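Local coordinates for putative uncharacterized protein PH0594 (Pyrococcus horikoshii, PDB 4HXF) that is probably a serine peptidase of the prolyl oligopeptidase family, an acylaminoacyl peptidase that assembles into a self-compartmentalizing hexamer, at residues 198-202 with 214-220; 398-403 with 592-597; 484-488 with 596-600. All blocks are in the same frame, centred on the assembly; numbering follows the deposited sequence.

Interaction 1: 198-202 with 214-220; sequences KYWDI and FEKVSFY
Trp200 and Val217 form an antiparallel hydrogen-bonded pair: Trp200 N reaches Val217 O at 2.8 Å, and Val217 N returns to Trp200 O at 2.9 Å. The next such pair joins Ile202 with Phe214, one residue out of step, because Lys216 and Val217 both face Trp200 in a G1 beta bulge. Lys216 N donates to Asp201 OD1 at 3.0 Å, nearly in line with its carboxylate bond. Ser218 OG donates to Lys198 O at 2.7 Å. Asp201 OD1 also bonds His189, whose imidazole may ease the closeness of the Glu215 carboxylate; Glu215 pairs with Lys212.

Two CH-pi contacts lie over ring faces. Tyr220 CG sits between its backbone N and carbonyl carbon (chi1 61°), laying the ring alongside Trp200; Tyr220 CB stands 3.9 Å from the centroid of the Trp200 five-membered ring, 4° off its normal. Lys216 CG lies over a face of Tyr199. Separately, Ile202 CD1 touches Val217 CG2 and the edge of the Phe219 ring.

Strands 200-206 and 209-217 make a hairpin at the edge of a four-stranded propeller blade; the corner at Ser218 passes the chain into strand 219-224 of the next blade, while Ile202 also packs on strands 182-188 and 229-232.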
loop_
_atom_site.group_PDB
_atom_site.type_symbol
_atom_site.label_atom_id
_atom_site.label_comp_id
_atom_site.label_asym_id
_atom_site.label_seq_id
_atom_site.Cartn_x
_atom_site.Cartn_y
_atom_site.Cartn_z
ATOM N N LYS A 198 -19.856 -6.949 -45.419
ATOM C CA LYS A 198 -20.603 -7.163 -46.642
ATOM C C LYS A 198 -21.590 -6.078 -47.019
ATOM O O LYS A 198 -21.454 -5.503 -48.164
ATOM C CB LYS A 198 -21.286 -8.528 -46.746
ATOM C CG LYS A 198 -22.172 -8.658 -48.025
ATOM C CD LYS A 198 -21.475 -9.188 -49.241
ATOM C CE LYS A 198 -21.193 -10.684 -49.111
ATOM N NZ LYS A 198 -22.100 -11.809 -49.419
ATOM N N TYR A 199 -22.523 -5.728 -46.112
ATOM C CA TYR A 199 -23.421 -4.639 -46.377
ATOM C C TYR A 199 -23.534 -3.653 -45.242
ATOM O O TYR A 199 -23.570 -4.044 -44.111
ATOM C CB TYR A 199 -24.802 -5.157 -46.673
ATOM C CG TYR A 199 -24.873 -6.071 -47.907
ATOM C CD1 TYR A 199 -25.309 -7.351 -47.795
ATOM C CD2 TYR A 199 -24.578 -5.602 -49.201
ATOM C CE1 TYR A 199 -25.350 -8.239 -48.896
ATOM C CE2 TYR A 199 -24.695 -6.482 -50.320
ATOM C CZ TYR A 199 -25.114 -7.792 -50.148
ATOM O OH TYR A 199 -25.211 -8.759 -51.206
ATOM N N TRP A 200 -23.650 -2.399 -45.577
ATOM C CA TRP A 200 -23.843 -1.284 -44.647
ATOM C C TRP A 200 -24.980 -0.411 -45.066
ATOM O O TRP A 200 -25.388 -0.380 -46.226
ATOM C CB TRP A 200 -22.588 -0.350 -44.719
ATOM C CG TRP A 200 -21.352 -0.949 -44.099
ATOM C CD1 TRP A 200 -20.911 -0.809 -42.742
ATOM C CD2 TRP A 200 -20.349 -1.766 -44.763
ATOM N NE1 TRP A 200 -19.742 -1.463 -42.556
ATOM C CE2 TRP A 200 -19.349 -2.095 -43.751
ATOM C CE3 TRP A 200 -20.243 -2.335 -46.023
ATOM C CZ2 TRP A 200 -18.256 -2.876 -44.034
ATOM C CZ3 TRP A 200 -19.115 -3.062 -46.306
ATOM C CH2 TRP A 200 -18.188 -3.413 -45.309
ATOM N N ASP A 201 -25.526 0.299 -44.090
ATOM C CA ASP A 201 -26.391 1.447 -44.284
ATOM C C ASP A 201 -25.585 2.687 -43.901
ATOM O O ASP A 201 -24.811 2.613 -42.931
ATOM C CB ASP A 201 -27.634 1.356 -43.428
ATOM C CG ASP A 201 -28.445 0.074 -43.694
ATOM O OD1 ASP A 201 -28.405 -0.455 -44.817
ATOM O OD2 ASP A 201 -29.115 -0.326 -42.752
ATOM N N ILE A 202 -25.657 3.728 -44.681
ATOM C CA ILE A 202 -24.870 4.917 -44.441
ATOM C C ILE A 202 -25.789 6.112 -44.255
ATOM O O ILE A 202 -26.718 6.372 -45.045
ATOM C CB ILE A 202 -23.870 5.165 -45.615
ATOM C CG1 ILE A 202 -23.031 3.919 -45.911
ATOM C CG2 ILE A 202 -23.003 6.438 -45.426
ATOM C CD1 ILE A 202 -22.049 4.031 -47.104
ATOM N N PHE A 214 -27.443 5.791 -48.100
ATOM C CA PHE A 214 -27.374 4.529 -48.780
ATOM C C PHE A 214 -27.938 3.442 -47.967
ATOM O O PHE A 214 -27.753 3.354 -46.728
ATOM C CB PHE A 214 -25.900 4.100 -49.119
ATOM C CG PHE A 214 -25.218 4.999 -50.083
ATOM C CD1 PHE A 214 -24.394 6.005 -49.629
ATOM C CD2 PHE A 214 -25.478 4.909 -51.472
ATOM C CE1 PHE A 214 -23.804 6.932 -50.486
ATOM C CE2 PHE A 214 -24.845 5.823 -52.357
ATOM C CZ PHE A 214 -24.024 6.825 -51.848
ATOM N N GLU A 215 -28.533 2.455 -48.649
ATOM C CA GLU A 215 -29.089 1.331 -47.975
ATOM C C GLU A 215 -28.539 0.050 -48.557
ATOM O O GLU A 215 -28.681 -0.144 -49.794
ATOM C CB GLU A 215 -30.603 1.403 -48.179
ATOM C CG GLU A 215 -31.261 0.128 -47.845
ATOM C CD GLU A 215 -31.864 0.121 -46.493
ATOM O OE1 GLU A 215 -32.928 0.805 -46.366
ATOM O OE2 GLU A 215 -31.344 -0.634 -45.645
ATOM N N LYS A 216 -27.989 -0.822 -47.726
ATOM C CA LYS A 216 -27.479 -2.156 -48.094
ATOM C C LYS A 216 -26.489 -2.075 -49.250
ATOM O O LYS A 216 -26.690 -2.695 -50.350
ATOM C CB LYS A 216 -28.625 -3.128 -48.349
ATOM C CG LYS A 216 -28.206 -4.559 -48.338
ATOM C CD LYS A 216 -29.479 -5.494 -48.329
ATOM C CE LYS A 216 -29.122 -6.929 -48.211
ATOM N NZ LYS A 216 -30.388 -7.613 -47.685
ATOM N N VAL A 217 -25.442 -1.294 -49.012
ATOM C CA VAL A 217 -24.373 -1.110 -50.032
ATOM C C VAL A 217 -23.117 -1.810 -49.486
ATOM O O VAL A 217 -22.973 -2.039 -48.238
ATOM C CB VAL A 217 -24.088 0.332 -50.320
ATOM C CG1 VAL A 217 -25.251 0.920 -51.179
ATOM C CG2 VAL A 217 -23.828 1.094 -49.020
ATOM N N SER A 218 -22.125 -2.140 -50.357
ATOM C CA SER A 218 -20.975 -2.940 -49.890
ATOM C C SER A 218 -19.790 -2.003 -49.802
ATOM O O SER A 218 -18.640 -2.430 -49.988
ATOM C CB SER A 218 -20.701 -4.104 -50.892
ATOM O OG SER A 218 -21.749 -5.055 -50.819
ATOM N N PHE A 219 -20.023 -0.721 -49.455
ATOM C CA PHE A 219 -18.957 0.204 -49.103
ATOM C C PHE A 219 -19.306 0.972 -47.867
ATOM O O PHE A 219 -20.476 0.978 -47.457
ATOM C CB PHE A 219 -18.553 1.139 -50.226
ATOM C CG PHE A 219 -19.660 1.788 -51.051
ATOM C CD1 PHE A 219 -19.471 1.902 -52.448
ATOM C CD2 PHE A 219 -20.684 2.491 -50.486
ATOM C CE1 PHE A 219 -20.419 2.616 -53.219
ATOM C CE2 PHE A 219 -21.673 3.165 -51.259
ATOM C CZ PHE A 219 -21.513 3.216 -52.601
ATOM N N TYR A 220 -18.290 1.517 -47.204
ATOM C CA TYR A 220 -18.508 2.403 -46.056
ATOM C C TYR A 220 -17.671 3.645 -46.250
ATOM O O TYR A 220 -16.763 3.691 -47.095
ATOM C CB TYR A 220 -18.242 1.637 -44.716
ATOM C CG TYR A 220 -16.824 1.132 -44.585
ATOM C CD1 TYR A 220 -16.454 -0.105 -45.118
ATOM C CD2 TYR A 220 -15.878 1.813 -43.841
ATOM C CE1 TYR A 220 -15.202 -0.664 -44.944
ATOM C CE2 TYR A 220 -14.565 1.271 -43.720
ATOM C CZ TYR A 220 -14.249 0.082 -44.320
ATOM O OH TYR A 220 -12.980 -0.513 -44.210
#

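Interaction 2: 398-403 with 592-597; sequences YEMQLM and RYKLFM
Two helices of the alpha/beta-hydrolase domain, 398-405 and 586-605, pack here through Tyr398, Glu399, Leu402 and Met403 on one and Arg592, Tyr593, Phe596 and Met597 on the other. The short segment axes approach to 11.4 Å and cross at -50°, a wide separation that is bridged by large side chains. Strand 378-384 of the central sheet lies against the same helices, with Phe383 touching both Glu399 and Phe596.

The polar centre is a salt bridge. Arg592 presents NH1 and NH2 end-on, both to Glu399 OE2, at 2.8 Å from NH1 and 2.9 Å from NH2. The oxygen lies near the guanidinium plane and is approached on its anti side from opposite faces of the carboxylate, whose plane is nearly perpendicular to that of the guanidinium. A bend at chi2 of Glu399 (86°) turns the carboxylate across Arg592. The remaining Arg592 NE pairs with Glu488, so this buried guanidinium joins two acids, which would probably stabilise its positive charge.

Apolar contacts flank the bridge. Tyr398 places CD2 over one face of the Tyr593 ring, 3.5 Å from CE2, with the ring planes inclined at 43°. Glu399 CG lies over a face of Phe596, whereas Met403 comes to that ring's edge in a Met-aromatic contact, SD being 5.3 Å from the centroid. Met403 CG touches Phe596 CE2 at 3.8 Å. At the other carboxylate oxygen, a water donates to Glu399 OE1 at 2.9 Å, and OE1 also pairs with Lys397. Tyr593 OH, hydrogen-bonded to Arg589 as well, forms a hydrogen bond with the same water, the water oxygen lying 2.7 Å from that hydroxyl.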
loop_
_atom_site.group_PDB
_atom_site.type_symbol
_atom_site.label_atom_id
_atom_site.label_comp_id
_atom_site.label_asym_id
_atom_site.label_seq_id
_atom_site.Cartn_x
_atom_site.Cartn_y
_atom_site.Cartn_z
ATOM N N TYR A 398 10.189 -11.184 -39.568
ATOM C CA TYR A 398 11.248 -11.499 -38.604
ATOM C C TYR A 398 11.705 -12.945 -38.619
ATOM O O TYR A 398 12.963 -13.169 -38.708
ATOM C CB TYR A 398 10.746 -11.209 -37.220
ATOM C CG TYR A 398 11.779 -11.303 -36.115
ATOM C CD1 TYR A 398 12.651 -10.329 -35.888
ATOM C CD2 TYR A 398 11.811 -12.440 -35.301
ATOM C CE1 TYR A 398 13.583 -10.384 -34.864
ATOM C CE2 TYR A 398 12.719 -12.517 -34.308
ATOM C CZ TYR A 398 13.577 -11.482 -34.060
ATOM O OH TYR A 398 14.457 -11.530 -33.000
ATOM N N GLU A 399 10.723 -13.872 -38.667
ATOM C CA GLU A 399 11.103 -15.248 -38.571
ATOM C C GLU A 399 11.932 -15.663 -39.776
ATOM O O GLU A 399 12.782 -16.555 -39.688
ATOM C CB GLU A 399 9.951 -16.193 -38.473
ATOM C CG GLU A 399 9.128 -16.097 -37.239
ATOM C CD GLU A 399 8.041 -15.051 -37.317
ATOM O OE1 GLU A 399 8.151 -14.070 -38.090
ATOM O OE2 GLU A 399 7.077 -15.210 -36.512
ATOM N N MET A 400 11.689 -15.028 -40.963
ATOM C CA MET A 400 12.409 -15.451 -42.126
ATOM C C MET A 400 13.834 -15.032 -42.040
ATOM O O MET A 400 14.739 -15.745 -42.362
ATOM C CB MET A 400 11.760 -14.879 -43.400
ATOM C CG MET A 400 10.364 -15.468 -43.562
ATOM S SD MET A 400 9.693 -14.774 -45.140
ATOM C CE MET A 400 8.175 -15.735 -45.241
ATOM N N GLN A 401 14.102 -13.780 -41.619
ATOM C CA GLN A 401 15.452 -13.325 -41.418
ATOM C C GLN A 401 16.195 -14.076 -40.364
ATOM O O GLN A 401 17.346 -14.508 -40.568
ATOM C CB GLN A 401 15.567 -11.837 -41.129
ATOM C CG GLN A 401 14.955 -10.936 -42.183
ATOM C CD GLN A 401 15.751 -10.987 -43.461
ATOM O OE1 GLN A 401 16.973 -10.893 -43.414
ATOM N NE2 GLN A 401 15.067 -11.155 -44.588
ATOM N N LEU A 402 15.502 -14.338 -39.254
ATOM C CA LEU A 402 16.067 -15.084 -38.152
ATOM C C LEU A 402 16.449 -16.512 -38.575
ATOM O O LEU A 402 17.606 -16.917 -38.350
ATOM C CB LEU A 402 15.013 -15.232 -37.056
ATOM C CG LEU A 402 15.371 -16.079 -35.820
ATOM C CD1 LEU A 402 16.621 -15.693 -35.040
ATOM C CD2 LEU A 402 14.087 -16.223 -34.935
ATOM N N MET A 403 15.549 -17.225 -39.251
ATOM C CA MET A 403 15.886 -18.586 -39.664
ATOM C C MET A 403 16.932 -18.700 -40.749
ATOM O O MET A 403 17.770 -19.596 -40.799
ATOM C CB MET A 403 14.653 -19.439 -39.867
ATOM C CG MET A 403 13.694 -19.490 -38.719
ATOM S SD MET A 403 14.393 -20.051 -37.173
ATOM C CE MET A 403 14.563 -21.840 -37.455
ATOM N N ARG A 592 7.849 -17.219 -27.757
ATOM C CA ARG A 592 7.394 -17.842 -28.995
ATOM C C ARG A 592 8.505 -17.972 -29.996
ATOM O O ARG A 592 8.665 -19.039 -30.621
ATOM C CB ARG A 592 6.204 -17.082 -29.623
ATOM C CG ARG A 592 5.812 -17.663 -30.961
ATOM C CD ARG A 592 4.711 -16.942 -31.658
ATOM N NE ARG A 592 4.725 -17.281 -33.101
ATOM C CZ ARG A 592 5.555 -16.785 -34.012
ATOM N NH1 ARG A 592 5.511 -17.224 -35.265
ATOM N NH2 ARG A 592 6.401 -15.808 -33.724
ATOM N N TYR A 593 9.281 -16.896 -30.209
ATOM C CA TYR A 593 10.379 -16.998 -31.162
ATOM C C TYR A 593 11.385 -18.076 -30.777
ATOM O O TYR A 593 11.906 -18.805 -31.650
ATOM C CB TYR A 593 11.080 -15.655 -31.381
ATOM C CG TYR A 593 10.268 -14.541 -32.053
ATOM C CD1 TYR A 593 10.158 -13.268 -31.455
ATOM C CD2 TYR A 593 9.671 -14.752 -33.238
ATOM C CE1 TYR A 593 9.501 -12.252 -32.134
ATOM C CE2 TYR A 593 8.926 -13.769 -33.900
ATOM C CZ TYR A 593 8.870 -12.498 -33.313
ATOM O OH TYR A 593 8.181 -11.489 -33.958
ATOM N N LYS A 594 11.658 -18.237 -29.474
ATOM C CA LYS A 594 12.670 -19.178 -29.057
ATOM C C LYS A 594 12.114 -20.614 -29.249
ATOM O O LYS A 594 12.798 -21.550 -29.749
ATOM C CB LYS A 594 12.986 -18.930 -27.594
ATOM C CG LYS A 594 13.986 -19.936 -27.051
ATOM C CD LYS A 594 15.328 -19.937 -27.781
ATOM C CE LYS A 594 16.425 -20.694 -27.019
ATOM N NZ LYS A 594 17.729 -20.862 -27.749
ATOM N N LEU A 595 10.803 -20.819 -28.954
ATOM C CA LEU A 595 10.133 -22.124 -29.229
ATOM C C LEU A 595 10.191 -22.488 -30.714
ATOM O O LEU A 595 10.508 -23.616 -31.097
ATOM C CB LEU A 595 8.660 -22.155 -28.790
ATOM C CG LEU A 595 8.302 -22.173 -27.309
ATOM C CD1 LEU A 595 6.800 -21.949 -27.108
ATOM C CD2 LEU A 595 8.761 -23.536 -26.743
ATOM N N PHE A 596 9.870 -21.499 -31.550
ATOM C CA PHE A 596 9.813 -21.691 -32.967
ATOM C C PHE A 596 11.189 -22.119 -33.458
ATOM O O PHE A 596 11.342 -23.117 -34.188
ATOM C CB PHE A 596 9.389 -20.368 -33.586
ATOM C CG PHE A 596 9.241 -20.345 -35.113
ATOM C CD1 PHE A 596 7.991 -20.448 -35.703
ATOM C CD2 PHE A 596 10.342 -20.106 -35.941
ATOM C CE1 PHE A 596 7.845 -20.425 -37.075
ATOM C CE2 PHE A 596 10.198 -20.001 -37.309
ATOM C CZ PHE A 596 8.943 -20.224 -37.880
ATOM N N MET A 597 12.224 -21.374 -33.091
ATOM C CA MET A 597 13.529 -21.695 -33.625
ATOM C C MET A 597 14.032 -23.029 -33.087
ATOM O O MET A 597 14.602 -23.804 -33.868
ATOM C CB MET A 597 14.540 -20.503 -33.482
ATOM C CG MET A 597 14.925 -20.117 -32.096
ATOM S SD MET A 597 15.535 -18.345 -31.981
ATOM C CE MET A 597 17.092 -18.875 -31.334
HETATM O O HOH W 1 7.117 -11.969 -36.401
#

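Interaction 3: 484-488 with 596-600; sequences AGISE and FMEFF
Ile486 packs against three phenylalanines, Phe596, Phe599 and Phe600, and its side chain can be followed outward from a CB directed at helix 586-605. From CB the chain continues to CG1, which lies anti to the carbonyl carbon (chi1 -55°), and then to CD1 in an extended course, carrying the methyl toward the helix. CG1 touches two rings, 3.7 Å from Phe599 CD2 and also 3.7 Å from Phe600 CZ. CD1 goes deeper: it lies over a face of Phe600, 3.9 Å from the centroid and 28° off the normal, and over a face of Phe596 at 4.3 Å from that centroid. The same methyl is 3.6 Å from Phe596 O, so it reaches the helix backbone as well as the rings.

This is strand-against-helix packing in the alpha/beta-hydrolase fold, where strand 484-488 of the central sheet, between strands 460-465 and 538-543, runs at 158° to the short helix segment, with the axes 9.4 Å apart at closest approach.

Alternate residues of the strand complete the surface. Ala484 CB approaches Phe600 CE2, and Glu488 extends past Phe596, OE2 standing 3.8 Å from CD1; its other oxygen, OE1, forms a salt bridge to Arg592. Between Ala484 and Ile486, the backbone carbonyl of Gly485 meets the Phe599 ring obliquely, O to CE2 at 3.4 Å.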
loop_
_atom_site.group_PDB
_atom_site.type_symbol
_atom_site.label_atom_id
_atom_site.label_comp_id
_atom_site.label_asym_id
_atom_site.label_seq_id
_atom_site.Cartn_x
_atom_site.Cartn_y
_atom_site.Cartn_z
ATOM N N ALA A 484 8.859 -31.868 -40.584
ATOM C CA ALA A 484 8.406 -31.132 -39.392
ATOM C C ALA A 484 7.460 -30.064 -39.790
ATOM O O ALA A 484 7.584 -29.487 -40.852
ATOM C CB ALA A 484 9.621 -30.492 -38.685
ATOM N N GLY A 485 6.579 -29.701 -38.884
ATOM C CA GLY A 485 5.656 -28.621 -39.032
ATOM C C GLY A 485 5.487 -27.778 -37.800
ATOM O O GLY A 485 5.614 -28.309 -36.648
ATOM N N ILE A 486 5.241 -26.486 -37.988
ATOM C CA ILE A 486 4.808 -25.571 -36.904
ATOM C C ILE A 486 3.554 -24.926 -37.369
ATOM O O ILE A 486 3.578 -24.086 -38.297
ATOM C CB ILE A 486 5.883 -24.554 -36.455
ATOM C CG1 ILE A 486 7.199 -25.275 -36.032
ATOM C CG2 ILE A 486 5.270 -23.682 -35.332
ATOM C CD1 ILE A 486 8.229 -24.304 -35.439
ATOM N N SER A 487 2.431 -25.294 -36.760
ATOM C CA SER A 487 1.114 -24.737 -37.153
ATOM C C SER A 487 0.618 -23.824 -36.053
ATOM O O SER A 487 0.506 -24.242 -34.903
ATOM C CB SER A 487 0.146 -25.899 -37.308
ATOM O OG SER A 487 -1.229 -25.495 -37.336
ATOM N N GLU A 488 0.262 -22.605 -36.387
ATOM C CA GLU A 488 -0.091 -21.592 -35.354
ATOM C C GLU A 488 -1.454 -21.006 -35.641
ATOM O O GLU A 488 -1.799 -20.645 -36.757
ATOM C CB GLU A 488 0.910 -20.467 -35.325
ATOM C CG GLU A 488 2.334 -20.882 -35.450
ATOM C CD GLU A 488 3.279 -19.770 -35.094
ATOM O OE1 GLU A 488 2.918 -19.016 -34.140
ATOM O OE2 GLU A 488 4.327 -19.613 -35.823
ATOM N N PHE A 596 9.870 -21.499 -31.550
ATOM C CA PHE A 596 9.813 -21.691 -32.967
ATOM C C PHE A 596 11.189 -22.119 -33.458
ATOM O O PHE A 596 11.342 -23.117 -34.188
ATOM C CB PHE A 596 9.389 -20.368 -33.586
ATOM C CG PHE A 596 9.241 -20.345 -35.113
ATOM C CD1 PHE A 596 7.991 -20.448 -35.703
ATOM C CD2 PHE A 596 10.342 -20.106 -35.941
ATOM C CE1 PHE A 596 7.845 -20.425 -37.075
ATOM C CE2 PHE A 596 10.198 -20.001 -37.309
ATOM C CZ PHE A 596 8.943 -20.224 -37.880
ATOM N N MET A 597 12.224 -21.374 -33.091
ATOM C CA MET A 597 13.529 -21.695 -33.625
ATOM C C MET A 597 14.032 -23.029 -33.087
ATOM O O MET A 597 14.602 -23.804 -33.868
ATOM C CB MET A 597 14.540 -20.503 -33.482
ATOM C CG MET A 597 14.925 -20.117 -32.096
ATOM S SD MET A 597 15.535 -18.345 -31.981
ATOM C CE MET A 597 17.092 -18.875 -31.334
ATOM N N GLU A 598 13.796 -23.310 -31.822
ATOM C CA GLU A 598 14.280 -24.566 -31.289
ATOM C C GLU A 598 13.577 -25.809 -31.778
ATOM O O GLU A 598 14.205 -26.848 -31.968
ATOM C CB GLU A 598 14.280 -24.567 -29.758
ATOM C CG GLU A 598 15.288 -23.587 -29.154
ATOM C CD GLU A 598 16.720 -23.858 -29.613
ATOM O OE1 GLU A 598 17.092 -25.075 -29.676
ATOM O OE2 GLU A 598 17.459 -22.871 -29.978
ATOM N N PHE A 599 12.296 -25.699 -32.074
ATOM C CA PHE A 599 11.549 -26.838 -32.672
ATOM C C PHE A 599 12.136 -27.199 -34.009
ATOM O O PHE A 599 12.445 -28.336 -34.281
ATOM C CB PHE A 599 10.071 -26.579 -32.734
ATOM C CG PHE A 599 9.259 -27.801 -32.996
ATOM C CD1 PHE A 599 9.014 -28.687 -31.944
ATOM C CD2 PHE A 599 8.802 -28.107 -34.293
ATOM C CE1 PHE A 599 8.239 -29.811 -32.175
ATOM C CE2 PHE A 599 8.122 -29.287 -34.526
ATOM C CZ PHE A 599 7.822 -30.127 -33.457
ATOM N N PHE A 600 12.423 -26.198 -34.864
ATOM C CA PHE A 600 13.052 -26.518 -36.135
ATOM C C PHE A 600 14.494 -26.990 -35.990
ATOM O O PHE A 600 14.881 -27.929 -36.663
ATOM C CB PHE A 600 12.985 -25.329 -37.122
ATOM C CG PHE A 600 11.659 -25.219 -37.844
ATOM C CD1 PHE A 600 10.905 -24.048 -37.810
ATOM C CD2 PHE A 600 11.085 -26.325 -38.491
ATOM C CE1 PHE A 600 9.740 -23.922 -38.588
ATOM C CE2 PHE A 600 9.823 -26.211 -39.157
ATOM C CZ PHE A 600 9.184 -25.013 -39.178
#

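Interaction 1 comes first along the chain, in the beta-propeller, about 42 Å between centres from each of the other two and on the opposite side of the chain's centre. Interactions 2 and 3 lie in the hydrolase domain with centres about 9 Å apart. Both end on helix 586-605 and share Phe596 and Met597: helix 398-405 meets it in interaction 2, and central strand 484-488 meets it in interaction 3. They are joined directly, since Arg592 NE is 2.7 Å from Glu488 OE1 in a salt bridge. One late helix thus ties together earlier parts of the catalytic domain, whereas interaction 1 connects successive propeller blades.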